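Local coordinates for neutral ceramidase (Pseudomonas aeruginosa, PDB 2ZWS), which hydrolyses the N-acyl linkage of ceramide to give sphingosine and a free fatty acid, and also runs the reverse synthesis, using a bound zinc ion, at residues Val526-Arg531 with Lys539-Phe544; Ala18-Met23 with Tyr586-Val591. One frame throughout, in Å; residues are numbered along the deposited sequence. Where two conformers were deposited one is given.

Interaction 1: Val526-Arg531 with Lys539-Phe544; sequences VLQQPR and KVTVAF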
loop_
_atom_site.group_PDB
_atom_site.type_symbol
_atom_site.label_atom_id
_atom_site.label_comp_id
_atom_site.label_asym_id
_atom_site.label_seq_id
_atom_site.Cartn_x
_atom_site.Cartn_y
_atom_site.Cartn_z
ATOM N N VAL A 526 -11.313 -23.590 -24.092
ATOM C CA VAL A 526 -12.447 -22.818 -23.582
ATOM C C VAL A 526 -13.501 -23.739 -22.944
ATOM O O VAL A 526 -14.048 -24.642 -23.613
ATOM C CB VAL A 526 -13.074 -21.911 -24.657
ATOM C CG1 VAL A 526 -14.250 -21.143 -24.081
ATOM C CG2 VAL A 526 -12.032 -20.939 -25.171
ATOM N N LEU A 527 -13.779 -23.489 -21.665
ATOM C CA LEU A 527 -14.811 -24.190 -20.912
ATOM C C LEU A 527 -16.180 -23.534 -21.028
ATOM O O LEU A 527 -17.209 -24.221 -20.985
ATOM C CB LEU A 527 -14.414 -24.304 -19.437
ATOM C CG LEU A 527 -13.120 -25.090 -19.153
ATOM C CD1 LEU A 527 -12.670 -24.871 -17.704
ATOM C CD2 LEU A 527 -13.367 -26.599 -19.429
ATOM N N GLN A 528 -16.188 -22.204 -21.128
ATOM C CA GLN A 528 -17.418 -21.437 -21.261
ATOM C C GLN A 528 -17.201 -20.344 -22.287
ATOM O O GLN A 528 -16.405 -19.429 -22.043
ATOM C CB GLN A 528 -17.823 -20.798 -19.932
ATOM C CG GLN A 528 -19.098 -19.956 -20.028
ATOM C CD GLN A 528 -19.655 -19.624 -18.673
ATOM O OE1 GLN A 528 -19.578 -20.430 -17.747
ATOM N NE2 GLN A 528 -20.230 -18.441 -18.542
ATOM N N GLN A 529 -17.874 -20.470 -23.427
ATOM C CA GLN A 529 -17.824 -19.467 -24.482
ATOM C C GLN A 529 -18.758 -18.318 -24.147
ATOM O O GLN A 529 -19.733 -18.501 -23.424
ATOM C CB GLN A 529 -18.211 -20.082 -25.846
ATOM C CG GLN A 529 -17.213 -21.126 -26.359
ATOM C CD GLN A 529 -15.969 -20.547 -27.026
ATOM O OE1 GLN A 529 -15.748 -19.333 -27.020
ATOM N NE2 GLN A 529 -15.123 -21.435 -27.579
ATOM N N PRO A 530 -18.469 -17.123 -24.698
ATOM C CA PRO A 530 -19.386 -15.999 -24.539
ATOM C C PRO A 530 -20.662 -16.232 -25.342
ATOM O O PRO A 530 -20.642 -17.003 -26.316
ATOM C CB PRO A 530 -18.610 -14.840 -25.162
ATOM C CG PRO A 530 -17.709 -15.502 -26.179
ATOM C CD PRO A 530 -17.302 -16.777 -25.537
ATOM N N ARG A 531 -21.737 -15.561 -24.932
ATOM C CA ARG A 531 -22.990 -15.517 -25.684
ATOM C C ARG A 531 -22.755 -14.890 -27.072
ATOM O O ARG A 531 -21.675 -14.346 -27.337
ATOM C CB ARG A 531 -24.047 -14.728 -24.903
ATOM C CG ARG A 531 -24.595 -15.437 -23.646
ATOM C CD ARG A 531 -25.926 -14.810 -23.200
ATOM N NE ARG A 531 -25.767 -13.756 -22.189
ATOM C CZ ARG A 531 -25.837 -12.442 -22.421
ATOM N NH1 ARG A 531 -25.692 -11.597 -21.412
ATOM N NH2 ARG A 531 -26.060 -11.964 -23.644
ATOM N N LYS A 539 -22.482 -8.018 -18.290
ATOM C CA LYS A 539 -21.238 -8.688 -17.927
ATOM C C LYS A 539 -21.018 -9.942 -18.781
ATOM O O LYS A 539 -21.879 -10.824 -18.824
ATOM C CB LYS A 539 -21.275 -9.065 -16.452
ATOM C CG LYS A 539 -19.961 -9.578 -15.872
ATOM C CD LYS A 539 -20.236 -10.018 -14.425
ATOM C CE LYS A 539 -18.977 -9.944 -13.566
ATOM N NZ LYS A 539 -19.184 -10.648 -12.261
ATOM N N VAL A 540 -19.871 -9.997 -19.459
ATOM C CA VAL A 540 -19.432 -11.172 -20.236
ATOM C C VAL A 540 -18.620 -12.081 -19.297
ATOM O O VAL A 540 -17.680 -11.605 -18.652
ATOM C CB VAL A 540 -18.530 -10.750 -21.435
ATOM C CG1 VAL A 540 -18.068 -11.971 -22.267
ATOM C CG2 VAL A 540 -19.250 -9.744 -22.321
ATOM N N THR A 541 -18.990 -13.362 -19.203
ATOM C CA THR A 541 -18.204 -14.321 -18.408
ATOM C C THR A 541 -17.812 -15.513 -19.271
ATOM O O THR A 541 -18.651 -16.149 -19.936
ATOM C CB THR A 541 -18.898 -14.777 -17.074
ATOM O OG1 THR A 541 -18.004 -15.587 -16.280
ATOM C CG2 THR A 541 -20.133 -15.567 -17.348
ATOM N N VAL A 542 -16.512 -15.778 -19.279
ATOM C CA VAL A 542 -15.951 -16.906 -20.006
ATOM C C VAL A 542 -14.994 -17.678 -19.098
ATOM O O VAL A 542 -14.669 -17.220 -17.992
ATOM C CB VAL A 542 -15.200 -16.447 -21.281
ATOM C CG1 VAL A 542 -16.134 -15.660 -22.227
ATOM C CG2 VAL A 542 -13.936 -15.634 -20.924
ATOM N N ALA A 543 -14.523 -18.841 -19.558
ATOM C CA ALA A 543 -13.658 -19.649 -18.693
ATOM C C ALA A 543 -12.791 -20.562 -19.522
ATOM O O ALA A 543 -13.245 -21.043 -20.573
ATOM C CB ALA A 543 -14.474 -20.470 -17.690
ATOM N N PHE A 544 -11.587 -20.832 -19.013
ATOM C CA PHE A 544 -10.551 -21.621 -19.718
ATOM C C PHE A 544 -9.920 -22.648 -18.786
ATOM O O PHE A 544 -9.812 -22.411 -17.583
ATOM C CB PHE A 544 -9.389 -20.720 -20.125
ATOM C CG PHE A 544 -9.745 -19.625 -21.090
ATOM C CD1 PHE A 544 -9.510 -19.767 -22.458
ATOM C CD2 PHE A 544 -10.311 -18.439 -20.618
ATOM C CE1 PHE A 544 -9.811 -18.737 -23.323
ATOM C CE2 PHE A 544 -10.638 -17.416 -21.493
ATOM C CZ PHE A 544 -10.370 -17.561 -22.855
HETATM O O HOH W 1 -24.632 -10.840 -19.251
#

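Interaction 2: Ala18-Met23 with Tyr586-Val591; sequences AAEVGM and YRWERV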
loop_
_atom_site.group_PDB
_atom_site.type_symbol
_atom_site.label_atom_id
_atom_site.label_comp_id
_atom_site.label_asym_id
_atom_site.label_seq_id
_atom_site.Cartn_x
_atom_site.Cartn_y
_atom_site.Cartn_z
ATOM N N ALA A 18 -1.229 -14.734 -7.119
ATOM C CA ALA A 18 -2.681 -14.507 -7.296
ATOM C C ALA A 18 -3.598 -15.653 -6.885
ATOM O O ALA A 18 -4.824 -15.518 -6.902
ATOM C CB ALA A 18 -2.979 -14.103 -8.732
ATOM N N ALA A 19 -3.010 -16.781 -6.517
ATOM C CA ALA A 19 -3.827 -17.804 -5.863
ATOM C C ALA A 19 -3.085 -18.529 -4.768
ATOM O O ALA A 19 -1.890 -18.783 -4.875
ATOM C CB ALA A 19 -4.336 -18.809 -6.883
ATOM N N GLU A 20 -3.821 -18.835 -3.698
ATOM C CA GLU A 20 -3.382 -19.730 -2.611
ATOM C C GLU A 20 -2.268 -19.121 -1.734
ATOM O O GLU A 20 -1.377 -19.833 -1.221
ATOM C CB GLU A 20 -3.037 -21.148 -3.145
ATOM C CG GLU A 20 -4.288 -21.867 -3.740
ATOM C CD GLU A 20 -4.057 -23.347 -4.072
ATOM O OE1 GLU A 20 -2.898 -23.716 -4.353
ATOM O OE2 GLU A 20 -5.054 -24.124 -4.065
ATOM N N VAL A 21 -2.336 -17.799 -1.529
ATOM C CA VAL A 21 -1.524 -17.161 -0.506
ATOM C C VAL A 21 -2.442 -16.324 0.395
ATOM O O VAL A 21 -3.267 -15.538 -0.103
ATOM C CB VAL A 21 -0.406 -16.253 -1.109
ATOM C CG1 VAL A 21 0.410 -15.574 0.003
ATOM C CG2 VAL A 21 0.540 -17.077 -1.949
ATOM N N GLY A 22 -2.288 -16.467 1.714
ATOM C CA GLY A 22 -3.022 -15.619 2.655
ATOM C C GLY A 22 -2.827 -14.140 2.344
ATOM O O GLY A 22 -1.701 -13.687 2.062
ATOM N N MET A 23 -3.920 -13.394 2.415
ATOM C CA MET A 23 -3.885 -11.953 2.171
ATOM C C MET A 23 -3.449 -11.151 3.398
ATOM O O MET A 23 -3.668 -11.596 4.558
ATOM C CB MET A 23 -5.253 -11.531 1.613
ATOM C CG MET A 23 -5.385 -12.136 0.201
ATOM S SD MET A 23 -7.044 -12.244 -0.482
ATOM C CE MET A 23 -7.337 -10.555 -0.964
ATOM N N TYR A 586 -10.341 -11.668 -13.025
ATOM C CA TYR A 586 -9.700 -12.960 -13.265
ATOM C C TYR A 586 -9.828 -13.766 -11.991
ATOM O O TYR A 586 -9.439 -13.294 -10.922
ATOM C CB TYR A 586 -8.214 -12.763 -13.617
ATOM C CG TYR A 586 -7.350 -13.996 -13.399
ATOM C CD1 TYR A 586 -7.365 -15.057 -14.319
ATOM C CD2 TYR A 586 -6.509 -14.103 -12.271
ATOM C CE1 TYR A 586 -6.567 -16.184 -14.132
ATOM C CE2 TYR A 586 -5.725 -15.256 -12.055
ATOM C CZ TYR A 586 -5.746 -16.277 -13.008
ATOM O OH TYR A 586 -4.968 -17.397 -12.775
ATOM N N ARG A 587 -10.449 -14.937 -12.098
ATOM C CA ARG A 587 -10.612 -15.821 -10.938
ATOM C C ARG A 587 -10.040 -17.185 -11.260
ATOM O O ARG A 587 -10.304 -17.727 -12.327
ATOM C CB ARG A 587 -12.084 -15.978 -10.544
ATOM C CG ARG A 587 -12.247 -16.680 -9.185
ATOM C CD ARG A 587 -13.691 -16.803 -8.678
ATOM N NE ARG A 587 -14.337 -15.497 -8.545
ATOM C CZ ARG A 587 -14.256 -14.687 -7.486
ATOM N NH1 ARG A 587 -13.561 -15.024 -6.395
ATOM N NH2 ARG A 587 -14.886 -13.523 -7.525
ATOM N N TRP A 588 -9.254 -17.705 -10.332
ATOM C CA TRP A 588 -8.651 -19.031 -10.436
ATOM C C TRP A 588 -9.272 -19.966 -9.413
ATOM O O TRP A 588 -9.438 -19.584 -8.253
ATOM C CB TRP A 588 -7.165 -18.954 -10.086
ATOM C CG TRP A 588 -6.469 -20.276 -10.251
ATOM C CD1 TRP A 588 -5.956 -20.789 -11.415
ATOM C CD2 TRP A 588 -6.218 -21.247 -9.230
ATOM N NE1 TRP A 588 -5.381 -22.022 -11.177
ATOM C CE2 TRP A 588 -5.551 -22.341 -9.852
ATOM C CE3 TRP A 588 -6.502 -21.312 -7.860
ATOM C CZ2 TRP A 588 -5.137 -23.474 -9.134
ATOM C CZ3 TRP A 588 -6.091 -22.440 -7.141
ATOM C CH2 TRP A 588 -5.437 -23.519 -7.799
ATOM N N GLU A 589 -9.567 -21.207 -9.820
ATOM C CA GLU A 589 -9.990 -22.193 -8.837
ATOM C C GLU A 589 -9.529 -23.583 -9.190
ATOM O O GLU A 589 -9.437 -23.963 -10.356
ATOM C CB GLU A 589 -11.493 -22.154 -8.567
ATOM C CG GLU A 589 -12.356 -22.836 -9.564
ATOM C CD GLU A 589 -13.827 -22.757 -9.196
ATOM O OE1 GLU A 589 -14.449 -23.823 -9.031
ATOM O OE2 GLU A 589 -14.355 -21.628 -9.076
ATOM N N ARG A 590 -9.192 -24.310 -8.129
ATOM C CA ARG A 590 -8.757 -25.698 -8.208
ATOM C C ARG A 590 -9.921 -26.566 -8.682
ATOM O O ARG A 590 -11.059 -26.403 -8.237
ATOM C CB ARG A 590 -8.326 -26.138 -6.812
ATOM C CG ARG A 590 -7.995 -27.622 -6.676
ATOM C CD ARG A 590 -6.863 -28.017 -7.631
ATOM N NE ARG A 590 -5.573 -27.452 -7.219
ATOM C CZ ARG A 590 -4.532 -27.269 -8.033
ATOM N NH1 ARG A 590 -3.391 -26.784 -7.540
ATOM N NH2 ARG A 590 -4.614 -27.553 -9.335
ATOM N N VAL A 591 -9.621 -27.485 -9.599
ATOM C CA VAL A 591 -10.610 -28.456 -10.072
ATOM C C VAL A 591 -9.994 -29.844 -9.907
ATOM O O VAL A 591 -8.945 -30.139 -10.470
ATOM C CB VAL A 591 -11.024 -28.190 -11.542
ATOM C CG1 VAL A 591 -11.972 -29.308 -12.040
ATOM C CG2 VAL A 591 -11.687 -26.779 -11.692
HETATM O O HOH W 2 -5.308 -26.723 -4.297
HETATM O O HOH W 3 -2.323 -26.359 -4.814
#

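Interaction 1: Val526-Arg531 with Lys539-Phe544
V526 lies alongside F544, and the two side chains run side by side. V526 CG2 comes obliquely to the F544 ring, 3.6 Å from F544 CE1. The rotamer that sets CG2 beside the backbone N (chi1 180°) carries it to this ring. H617 meets the same ring from another strand. One residue on, L527 packs beside the opposite strand: L527 CD1 comes 3.7 Å from F544 C.

The backbones join round one acceptor. A543 O takes the N-H of L527 at 2.7 Å and the N-H of Q528 at 3.2 Å. Both donors come from the same face of the carbonyl plane, each tilted more than 30° from it. A543 N returns a bond to Q528 O at 3.2 Å.

On the A543 side of the sheet, the extended Q528 chain lies over T541. CG is anti to the backbone N (chi1 179°), and the amide NE2 of Q528 ends 3.1 Å from T541 O. That bond is weak, with an N-H...O angle of only 127°. P530 sits on the other side, where P530 CD meets V542 CG1 at 3.7 Å. Its CB also touches V540 CG1, and F639 packs on the same proline.

Strand 526-528 is the outermost strand of its sheet within this chain, while strand 539-545 also bonds to strand 595-603. L527 and Q528 together face A543 across this antiparallel pair, which makes it a classic beta bulge in the edge strand of the C-terminal beta-sandwich.

Interaction 2: Ala18-Met23 with Tyr586-Val591
E20 OE1 accepts a hydrogen bond from H548 NE2 and another from a water 2.7 Å away. That water in turn accepts from R590 NH1. A second water, 2.6 Å from E20 OE2, accepts from R590 NE. The two side chains are therefore joined through water: E20 OE1 and R590 NH1 are 4.5 Å apart, too far for a direct ion pair. Both waters lie at the edge of the guanidinium, in its plane, and R590 NH2 bonds to A595 O. The arginine charge may help keep the carboxylate ionised.

W588 packs beside the E20 carboxylate. E20 OE2 sits at the edge of the W588 ring, 3.7 Å from W588 CZ3, with the carboxylate and ring planes 75° apart. A19 CB comes obliquely to W588 CE3 at 3.5 Å. The contact joins a turn of the N-terminal domain to strand 584-591 of the C-terminal beta-sandwich, with no direct hydrogen bond between the segments. With its CG anti to the backbone N (chi1 -177°), W588 puts its six-membered ring beside A19 and E20, and P549 touches both W588 and A19. At the Y586 end, A18 CB lies at the ring edge, 4.5 Å from Y586 CE2, while F559 stacks on the tyrosine.

Overall arrangement
Both interactions reach the same mixed sheet, in which strands 584-591 and 539-545 lie on either side of strand 595-603. Their centres are about 19 Å apart and they do not touch. Interaction 1 is local: only seven residues separate its segments, and it lies far out from the centre of the chain, partly buried. Interaction 2 brings together segments over 560 residues apart, from the two family regions, and is buried. Backbone hydrogen bonds with apolar packing hold the edge strand in interaction 1. Interaction 2 relies instead on side-chain packing and bridging waters. It is also nearer the magnesium site: the side chain of Y586 is about 7 Å from the magnesium ion.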